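PDB 6Z3U: CYCLIN domain-containing protein from Chaetomium thermophilum, which probably acts as the cyclin H subunit of the CDK-activating kinase complex, regulating the activity of its cyclin-dependent kinase partner. Local coordinates for residues A[37-42]-A[124-129]; A[118-123]-A[180-185]. One frame throughout, in Å; residues are numbered along the deposited sequence.

Interaction 1 of 2, residues A[37-42]-A[124-129]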
ATOM      1  N   ALA A  37     -10.401 -30.643   3.746  1.00 55.53           N
ATOM      2  CA  ALA A  37     -11.539 -31.554   3.691  1.00 59.30           C
ATOM      3  C   ALA A  37     -12.484 -31.192   2.552  1.00 62.72           C
ATOM      4  O   ALA A  37     -12.974 -32.077   1.840  1.00 70.99           O
ATOM      5  CB  ALA A  37     -12.282 -31.541   5.027  1.00 64.05           C
ATOM      6  N   ALA A  38     -12.762 -29.897   2.370  1.00 67.20           N
ATOM      7  CA  ALA A  38     -13.623 -29.472   1.271  1.00 54.00           C
ATOM      8  C   ALA A  38     -12.989 -29.805  -0.073  1.00 54.42           C
ATOM      9  O   ALA A  38     -13.672 -30.272  -0.990  1.00 62.84           O
ATOM     10  CB  ALA A  38     -13.912 -27.975   1.370  1.00 59.87           C
ATOM     11  N   ALA A  39     -11.681 -29.562  -0.209  1.00 59.93           N
ATOM     12  CA  ALA A  39     -10.978 -29.930  -1.432  1.00 60.34           C
ATOM     13  C   ALA A  39     -11.035 -31.433  -1.660  1.00 72.64           C
ATOM     14  O   ALA A  39     -11.189 -31.893  -2.797  1.00 68.77           O
ATOM     15  CB  ALA A  39      -9.524 -29.465  -1.366  1.00 61.14           C
ATOM     16  N   ARG A  40     -10.912 -32.215  -0.583  1.00 73.84           N
ATOM     17  CA  ARG A  40     -10.999 -33.665  -0.706  1.00 72.13           C
ATOM     18  C   ARG A  40     -12.355 -34.065  -1.272  1.00 71.93           C
ATOM     19  O   ARG A  40     -12.443 -34.908  -2.171  1.00 72.85           O
ATOM     20  CB  ARG A  40     -10.801 -34.322   0.661  1.00 73.29           C
ATOM     21  CG  ARG A  40     -10.172 -35.718   0.633  1.00 73.71           C
ATOM     22  CD  ARG A  40     -10.476 -36.438   1.940  1.00 92.22           C
ATOM     23  NE  ARG A  40      -9.877 -35.812   3.113  1.00101.16           N
ATOM     24  CZ  ARG A  40     -10.369 -35.936   4.344  1.00 97.09           C
ATOM     25  NH1 ARG A  40      -9.773 -35.338   5.366  1.00 94.23           N
ATOM     26  NH2 ARG A  40     -11.489 -36.622   4.548  1.00 83.61           N
ATOM     27  N   ALA A  41     -13.429 -33.451  -0.758  1.00 61.62           N
ATOM     28  CA  ALA A  41     -14.776 -33.761  -1.222  1.00 61.99           C
ATOM     29  C   ALA A  41     -14.988 -33.307  -2.658  1.00 58.50           C
ATOM     30  O   ALA A  41     -15.639 -34.007  -3.443  1.00 60.28           O
ATOM     31  CB  ALA A  41     -15.807 -33.102  -0.305  1.00 64.44           C
ATOM     32  N   ARG A  42     -14.448 -32.142  -3.020  1.00 59.09           N
ATOM     33  CA  ARG A  42     -14.660 -31.611  -4.362  1.00 60.63           C
ATOM     34  C   ARG A  42     -13.952 -32.454  -5.414  1.00 58.29           C
ATOM     35  O   ARG A  42     -14.520 -32.734  -6.476  1.00 50.99           O
ATOM     36  CB  ARG A  42     -14.190 -30.156  -4.431  1.00 65.32           C
ATOM     37  CG  ARG A  42     -15.120 -29.178  -3.729  1.00 64.20           C
ATOM     38  CD  ARG A  42     -14.780 -27.725  -4.047  1.00 80.43           C
ATOM     39  NE  ARG A  42     -13.643 -27.220  -3.282  1.00 75.88           N
ATOM     40  CZ  ARG A  42     -12.392 -27.153  -3.732  1.00 71.36           C
ATOM     41  NH1 ARG A  42     -11.440 -26.670  -2.947  1.00 74.69           N
ATOM     42  NH2 ARG A  42     -12.087 -27.564  -4.957  1.00 64.85           N
ATOM     43  N   THR A 124      -6.697 -20.327   2.354  1.00 50.86           N
ATOM     44  CA  THR A 124      -8.006 -20.317   1.732  1.00 51.60           C
ATOM     45  C   THR A 124      -8.129 -21.353   0.626  1.00 50.74           C
ATOM     46  O   THR A 124      -9.252 -21.718   0.258  1.00 58.22           O
ATOM     47  CB  THR A 124      -8.332 -18.940   1.142  1.00 50.54           C
ATOM     48  OG1 THR A 124      -7.320 -18.563   0.201  1.00 50.97           O
ATOM     49  CG2 THR A 124      -8.415 -17.884   2.234  1.00 49.66           C
ATOM     50  N   ASN A 125      -7.005 -21.829   0.095  1.00 49.30           N
ATOM     51  CA  ASN A 125      -6.982 -22.815  -0.972  1.00 51.98           C
ATOM     52  C   ASN A 125      -6.085 -23.969  -0.555  1.00 54.99           C
ATOM     53  O   ASN A 125      -5.147 -23.795   0.229  1.00 51.67           O
ATOM     54  CB  ASN A 125      -6.476 -22.211  -2.288  1.00 44.99           C
ATOM     55  CG  ASN A 125      -7.361 -21.095  -2.792  1.00 56.57           C
ATOM     56  OD1 ASN A 125      -8.584 -21.226  -2.834  1.00 71.39           O
ATOM     57  ND2 ASN A 125      -6.749 -19.982  -3.167  1.00 51.26           N
ATOM     58  N   SER A 126      -6.394 -25.151  -1.068  1.00 50.61           N
ATOM     59  CA  SER A 126      -5.631 -26.348  -0.756  1.00 49.35           C
ATOM     60  C   SER A 126      -4.542 -26.575  -1.791  1.00 45.59           C
ATOM     61  O   SER A 126      -4.668 -26.177  -2.951  1.00 45.24           O
ATOM     62  CB  SER A 126      -6.546 -27.571  -0.690  1.00 55.87           C
ATOM     63  OG  SER A 126      -5.839 -28.732  -1.092  1.00 54.97           O
ATOM     64  N   ILE A 127      -3.458 -27.225  -1.358  1.00 48.13           N
ATOM     65  CA  ILE A 127      -2.364 -27.563  -2.260  1.00 47.76           C
ATOM     66  C   ILE A 127      -2.805 -28.552  -3.330  1.00 53.72           C
ATOM     67  O   ILE A 127      -2.192 -28.621  -4.401  1.00 49.83           O
ATOM     68  CB  ILE A 127      -1.178 -28.122  -1.447  1.00 48.95           C
ATOM     69  CG1 ILE A 127      -0.483 -26.998  -0.678  1.00 50.85           C
ATOM     70  CG2 ILE A 127      -0.183 -28.828  -2.354  1.00 58.23           C
ATOM     71  CD1 ILE A 127       0.434 -26.147  -1.531  1.00 60.33           C
ATOM     72  N   MET A 128      -3.846 -29.340  -3.060  1.00 59.00           N
ATOM     73  CA  MET A 128      -4.361 -30.290  -4.036  1.00 47.97           C
ATOM     74  C   MET A 128      -5.201 -29.631  -5.123  1.00 50.86           C
ATOM     75  O   MET A 128      -5.608 -30.321  -6.065  1.00 53.75           O
ATOM     76  CB  MET A 128      -5.200 -31.358  -3.329  1.00 50.22           C
ATOM     77  CG  MET A 128      -4.422 -32.185  -2.331  1.00 51.77           C
ATOM     78  SD  MET A 128      -5.434 -33.439  -1.531  1.00 56.01           S
ATOM     79  CE  MET A 128      -6.121 -32.526  -0.156  1.00 60.64           C
ATOM     80  N   THR A 129      -5.474 -28.329  -5.015  1.00 48.30           N
ATOM     81  CA  THR A 129      -6.283 -27.608  -5.992  1.00 44.01           C
ATOM     82  C   THR A 129      -5.439 -26.839  -7.003  1.00 47.50           C
ATOM     83  O   THR A 129      -5.695 -26.920  -8.208  1.00 50.11           O
ATOM     84  CB  THR A 129      -7.235 -26.644  -5.275  1.00 47.41           C
ATOM     85  OG1 THR A 129      -7.835 -27.308  -4.156  1.00 61.04           O
ATOM     86  CG2 THR A 129      -8.329 -26.174  -6.219  1.00 56.68           C
TER
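An ST turn in the loop that follows helix 108-124 of this all-helical cyclin fold is the place where Ala39, on helix 25-48, meets Ser126. The methyl CB of Ala39 lies 3.6 Å from Ser126 CB, and an alanine suits the spot because its single carbon lets helix and loop approach closely. Beyond CB, the serine turns its hydroxyl back on its own chain: OG accepts from Met128 N at 2.9 Å, with an N-H...O angle of 149°, and a weak hydrogen bond to Glu86 of helix 83-103 gives it a second partner. Replaced by an alanine, Ser126 would keep the carbon that faces Ala39, but Met128 N would probably lose its side-chain acceptor and the turn would be less firmly fixed. The backbone adds its own bond, from Thr129 N to Ser126 O. Thr129 then brings OG1 to the same alanine methyl, 3.9 Å from Ala39 CB. One turn along the helix, Arg42 bends at its third torsion (chi3 -79°) and folds back over its own helix, one guanidinium face passing over Ala39 CA, which lies off-centre toward the rim; Pro78 of the kinase chain packs against this arginine too. The side chains of Arg42 and Thr129 cross at about a right angle, and Thr129 OG1 sits at the guanidinium edge, near its plane, 3.9 Å from Arg42 NH1, which is too long for a hydrogen bond.

Interaction 2 of 2, residues A[118-123]-A[180-185]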
ATOM      1  N   PHE A 118       1.953 -16.122  -0.414  1.00 41.52           N
ATOM      2  CA  PHE A 118       1.962 -17.565  -0.629  1.00 37.46           C
ATOM      3  C   PHE A 118       1.276 -18.288   0.524  1.00 40.88           C
ATOM      4  O   PHE A 118       0.424 -19.157   0.307  1.00 43.09           O
ATOM      5  CB  PHE A 118       3.401 -18.050  -0.813  1.00 34.64           C
ATOM      6  CG  PHE A 118       3.510 -19.503  -1.180  1.00 44.46           C
ATOM      7  CD1 PHE A 118       3.399 -19.908  -2.500  1.00 35.24           C
ATOM      8  CD2 PHE A 118       3.753 -20.462  -0.209  1.00 48.62           C
ATOM      9  CE1 PHE A 118       3.503 -21.240  -2.840  1.00 38.80           C
ATOM     10  CE2 PHE A 118       3.862 -21.795  -0.545  1.00 38.56           C
ATOM     11  CZ  PHE A 118       3.738 -22.186  -1.862  1.00 44.91           C
ATOM     12  N   LYS A 119       1.625 -17.930   1.763  1.00 43.44           N
ATOM     13  CA  LYS A 119       1.003 -18.573   2.917  1.00 44.78           C
ATOM     14  C   LYS A 119      -0.485 -18.261   2.984  1.00 42.52           C
ATOM     15  O   LYS A 119      -1.297 -19.130   3.321  1.00 44.40           O
ATOM     16  CB  LYS A 119       1.686 -18.126   4.210  1.00 45.36           C
ATOM     17  CG  LYS A 119       3.130 -18.566   4.353  1.00 40.22           C
ATOM     18  CD  LYS A 119       3.723 -18.080   5.671  1.00 40.65           C
ATOM     19  CE  LYS A 119       3.648 -19.145   6.758  1.00 48.24           C
ATOM     20  NZ  LYS A 119       4.266 -20.442   6.356  1.00 63.10           N
ATOM     21  N   ARG A 120      -0.861 -17.023   2.666  1.00 40.11           N
ATOM     22  CA  ARG A 120      -2.270 -16.654   2.696  1.00 45.77           C
ATOM     23  C   ARG A 120      -3.054 -17.342   1.588  1.00 49.63           C
ATOM     24  O   ARG A 120      -4.225 -17.687   1.781  1.00 52.90           O
ATOM     25  CB  ARG A 120      -2.408 -15.136   2.578  1.00 43.19           C
ATOM     26  CG  ARG A 120      -1.928 -14.368   3.797  1.00 36.32           C
ATOM     27  CD  ARG A 120      -2.120 -12.882   3.588  1.00 41.98           C
ATOM     28  NE  ARG A 120      -1.656 -12.093   4.721  1.00 45.90           N
ATOM     29  CZ  ARG A 120      -1.769 -10.773   4.803  1.00 47.10           C
ATOM     30  NH1 ARG A 120      -2.330 -10.091   3.812  1.00 38.80           N
ATOM     31  NH2 ARG A 120      -1.322 -10.134   5.874  1.00 56.24           N
ATOM     32  N   PHE A 121      -2.429 -17.562   0.429  1.00 45.76           N
ATOM     33  CA  PHE A 121      -3.134 -18.209  -0.671  1.00 40.25           C
ATOM     34  C   PHE A 121      -3.538 -19.630  -0.303  1.00 45.19           C
ATOM     35  O   PHE A 121      -4.657 -20.063  -0.603  1.00 47.96           O
ATOM     36  CB  PHE A 121      -2.254 -18.211  -1.922  1.00 49.53           C
ATOM     37  CG  PHE A 121      -2.878 -18.900  -3.105  1.00 51.36           C
ATOM     38  CD1 PHE A 121      -3.765 -18.227  -3.929  1.00 49.22           C
ATOM     39  CD2 PHE A 121      -2.575 -20.222  -3.395  1.00 48.55           C
ATOM     40  CE1 PHE A 121      -4.339 -18.858  -5.018  1.00 45.29           C
ATOM     41  CE2 PHE A 121      -3.148 -20.858  -4.481  1.00 49.03           C
ATOM     42  CZ  PHE A 121      -4.030 -20.175  -5.293  1.00 46.34           C
ATOM     43  N   TYR A 122      -2.646 -20.363   0.362  1.00 48.55           N
ATOM     44  CA  TYR A 122      -2.835 -21.780   0.632  1.00 50.42           C
ATOM     45  C   TYR A 122      -3.471 -22.048   1.993  1.00 49.07           C
ATOM     46  O   TYR A 122      -3.377 -23.174   2.496  1.00 42.90           O
ATOM     47  CB  TYR A 122      -1.496 -22.510   0.507  1.00 43.79           C
ATOM     48  CG  TYR A 122      -1.143 -22.824  -0.931  1.00 45.86           C
ATOM     49  CD1 TYR A 122      -2.032 -23.509  -1.744  1.00 52.26           C
ATOM     50  CD2 TYR A 122       0.063 -22.408  -1.484  1.00 45.64           C
ATOM     51  CE1 TYR A 122      -1.732 -23.792  -3.054  1.00 53.48           C
ATOM     52  CE2 TYR A 122       0.375 -22.688  -2.802  1.00 43.21           C
ATOM     53  CZ  TYR A 122      -0.531 -23.379  -3.580  1.00 49.06           C
ATOM     54  OH  TYR A 122      -0.252 -23.672  -4.892  1.00 58.61           O
ATOM     55  N   ILE A 123      -4.104 -21.053   2.607  1.00 55.73           N
ATOM     56  CA  ILE A 123      -4.949 -21.273   3.754  1.00 52.87           C
ATOM     57  C   ILE A 123      -6.407 -21.152   3.354  1.00 50.01           C
ATOM     58  O   ILE A 123      -7.268 -21.847   3.921  1.00 49.26           O
ATOM     59  CB  ILE A 123      -4.615 -20.285   4.912  1.00 46.62           C
ATOM     60  CG1 ILE A 123      -5.639 -20.419   6.039  1.00 45.57           C
ATOM     61  CG2 ILE A 123      -4.547 -18.864   4.397  1.00 43.99           C
ATOM     62  CD1 ILE A 123      -5.212 -19.764   7.323  1.00 47.55           C
ATOM     63  N   ARG A 180      -7.608 -12.496  -0.850  1.00 34.16           N
ATOM     64  CA  ARG A 180      -8.796 -11.703  -0.539  1.00 38.43           C
ATOM     65  C   ARG A 180      -8.556 -10.217  -0.795  1.00 38.75           C
ATOM     66  O   ARG A 180      -9.073  -9.352  -0.085  1.00 45.92           O
ATOM     67  CB  ARG A 180      -9.242 -11.942   0.905  1.00 38.56           C
ATOM     68  CG  ARG A 180      -9.738 -13.358   1.165  1.00 39.24           C
ATOM     69  CD  ARG A 180     -10.523 -13.439   2.461  1.00 46.01           C
ATOM     70  NE  ARG A 180     -11.777 -12.695   2.375  1.00 39.93           N
ATOM     71  CZ  ARG A 180     -12.584 -12.464   3.405  1.00 46.75           C
ATOM     72  NH1 ARG A 180     -13.703 -11.776   3.230  1.00 58.21           N
ATOM     73  NH2 ARG A 180     -12.270 -12.915   4.612  1.00 64.22           N
ATOM     74  N   PHE A 181      -7.776  -9.914  -1.830  1.00 32.28           N
ATOM     75  CA  PHE A 181      -7.572  -8.546  -2.294  1.00 31.08           C
ATOM     76  C   PHE A 181      -6.899  -7.665  -1.247  1.00 31.00           C
ATOM     77  O   PHE A 181      -6.963  -6.435  -1.333  1.00 30.86           O
ATOM     78  CB  PHE A 181      -8.903  -7.917  -2.723  1.00 34.39           C
ATOM     79  CG  PHE A 181      -9.672  -8.745  -3.712  1.00 33.26           C
ATOM     80  CD1 PHE A 181      -9.407  -8.648  -5.067  1.00 33.35           C
ATOM     81  CD2 PHE A 181     -10.656  -9.621  -3.288  1.00 35.39           C
ATOM     82  CE1 PHE A 181     -10.111  -9.406  -5.981  1.00 36.07           C
ATOM     83  CE2 PHE A 181     -11.364 -10.384  -4.199  1.00 40.21           C
ATOM     84  CZ  PHE A 181     -11.091 -10.276  -5.546  1.00 41.50           C
ATOM     85  N   ALA A 182      -6.257  -8.267  -0.250  1.00 36.62           N
ATOM     86  CA  ALA A 182      -5.540  -7.530   0.789  1.00 38.71           C
ATOM     87  C   ALA A 182      -4.073  -7.452   0.378  1.00 39.10           C
ATOM     88  O   ALA A 182      -3.327  -8.424   0.515  1.00 43.89           O
ATOM     89  CB  ALA A 182      -5.710  -8.202   2.147  1.00 46.72           C
ATOM     90  N   LEU A 183      -3.664  -6.288  -0.130  1.00 38.11           N
ATOM     91  CA  LEU A 183      -2.316  -6.096  -0.651  1.00 36.97           C
ATOM     92  C   LEU A 183      -1.382  -5.388   0.323  1.00 43.18           C
ATOM     93  O   LEU A 183      -0.169  -5.366   0.082  1.00 35.42           O
ATOM     94  CB  LEU A 183      -2.370  -5.304  -1.962  1.00 29.04           C
ATOM     95  CG  LEU A 183      -2.636  -6.115  -3.231  1.00 30.52           C
ATOM     96  CD1 LEU A 183      -3.773  -7.098  -3.035  1.00 29.26           C
ATOM     97  CD2 LEU A 183      -2.934  -5.185  -4.393  1.00 35.26           C
ATOM     98  N   ASP A 184      -1.906  -4.818   1.407  1.00 49.99           N
ATOM     99  CA  ASP A 184      -1.094  -4.085   2.379  1.00 44.70           C
ATOM    100  C   ASP A 184      -0.650  -5.053   3.469  1.00 56.60           C
ATOM    101  O   ASP A 184      -1.424  -5.396   4.367  1.00 55.93           O
ATOM    102  CB  ASP A 184      -1.869  -2.903   2.955  1.00 43.27           C
ATOM    103  CG  ASP A 184      -3.163  -3.318   3.639  1.00 50.97           C
ATOM    104  OD1 ASP A 184      -3.886  -4.179   3.092  1.00 60.30           O
ATOM    105  OD2 ASP A 184      -3.460  -2.774   4.723  1.00 49.46           O
ATOM    106  N   VAL A 185       0.603  -5.499   3.388  1.00 63.03           N
ATOM    107  CA  VAL A 185       1.188  -6.412   4.360  1.00 49.93           C
ATOM    108  C   VAL A 185       2.216  -5.645   5.179  1.00 47.94           C
ATOM    109  O   VAL A 185       3.005  -4.864   4.633  1.00 43.98           O
ATOM    110  CB  VAL A 185       1.844  -7.631   3.685  1.00 44.77           C
ATOM    111  CG1 VAL A 185       2.204  -8.677   4.728  1.00 54.48           C
ATOM    112  CG2 VAL A 185       0.928  -8.213   2.619  1.00 50.95           C
TER
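Arg120 reaches from helix 108-124 of the cyclin fold to Ala182 and Val185, in the loop between helix 172-178 and helix 189-200. A Schellman motif, with Arg180 at positive phi, ends helix 172-178 and turns the chain into this loop. The arginine sets out from CB, which points toward the loop, with CG anti to the carbonyl carbon (chi1 -70°). The chain runs extended from CG through CD to NE, which carries the guanidinium across to the loop; none of the atoms on the way touches it. Trp21 and Gln17 of the N-terminal region pack against the side chain. Contact with the loop begins at the guanidinium. NH1 comes within 3.8 Å of Ala182 O, which lies at the edge of the group and near its plane, though too far for a hydrogen bond. The same nitrogen is 4.2 Å from Ala182 CB, where a small side chain avoids crowding the arginine's end. Val185 approaches from the opposite direction, and its branching lets it meet both terminal nitrogens, NH1 and NH2. Its CG1, anti to the backbone N (chi1 -169°), lies 4.0 Å from Arg120 NH2. Asp184 may temper the buried positive charge from a distance: its OD1, hydrogen-bonded to Ser16, stays 6.2 Å from Arg120 NH1. Elsewhere the loop faces the kinase, with Phe181 and Leu183 packing on that chain. The second Val185 methyl, CG2, completes the contact by meeting Arg120 NH1 obliquely at 3.9 Å.

In the fold
Both contacts are largely buried, but interaction 2 lies about 8 Å from the centre of the chain and interaction 1 about 18 Å, measured centre to centre. Helix 108-124 ties them together: its last turns supply 118-123, and the loop leaving it supplies most of 124-129. Ile127 CD1 packs 3.5 Å from Tyr122 CE1, linking the two directly, although their centres are about 17 Å apart. In interaction 1 small side chains let an N-terminal helix lie close to a loop braced by its own hydrogen bonds; in interaction 2 one long arginine spans a wider separation. Both loops also pack against the kinase chain.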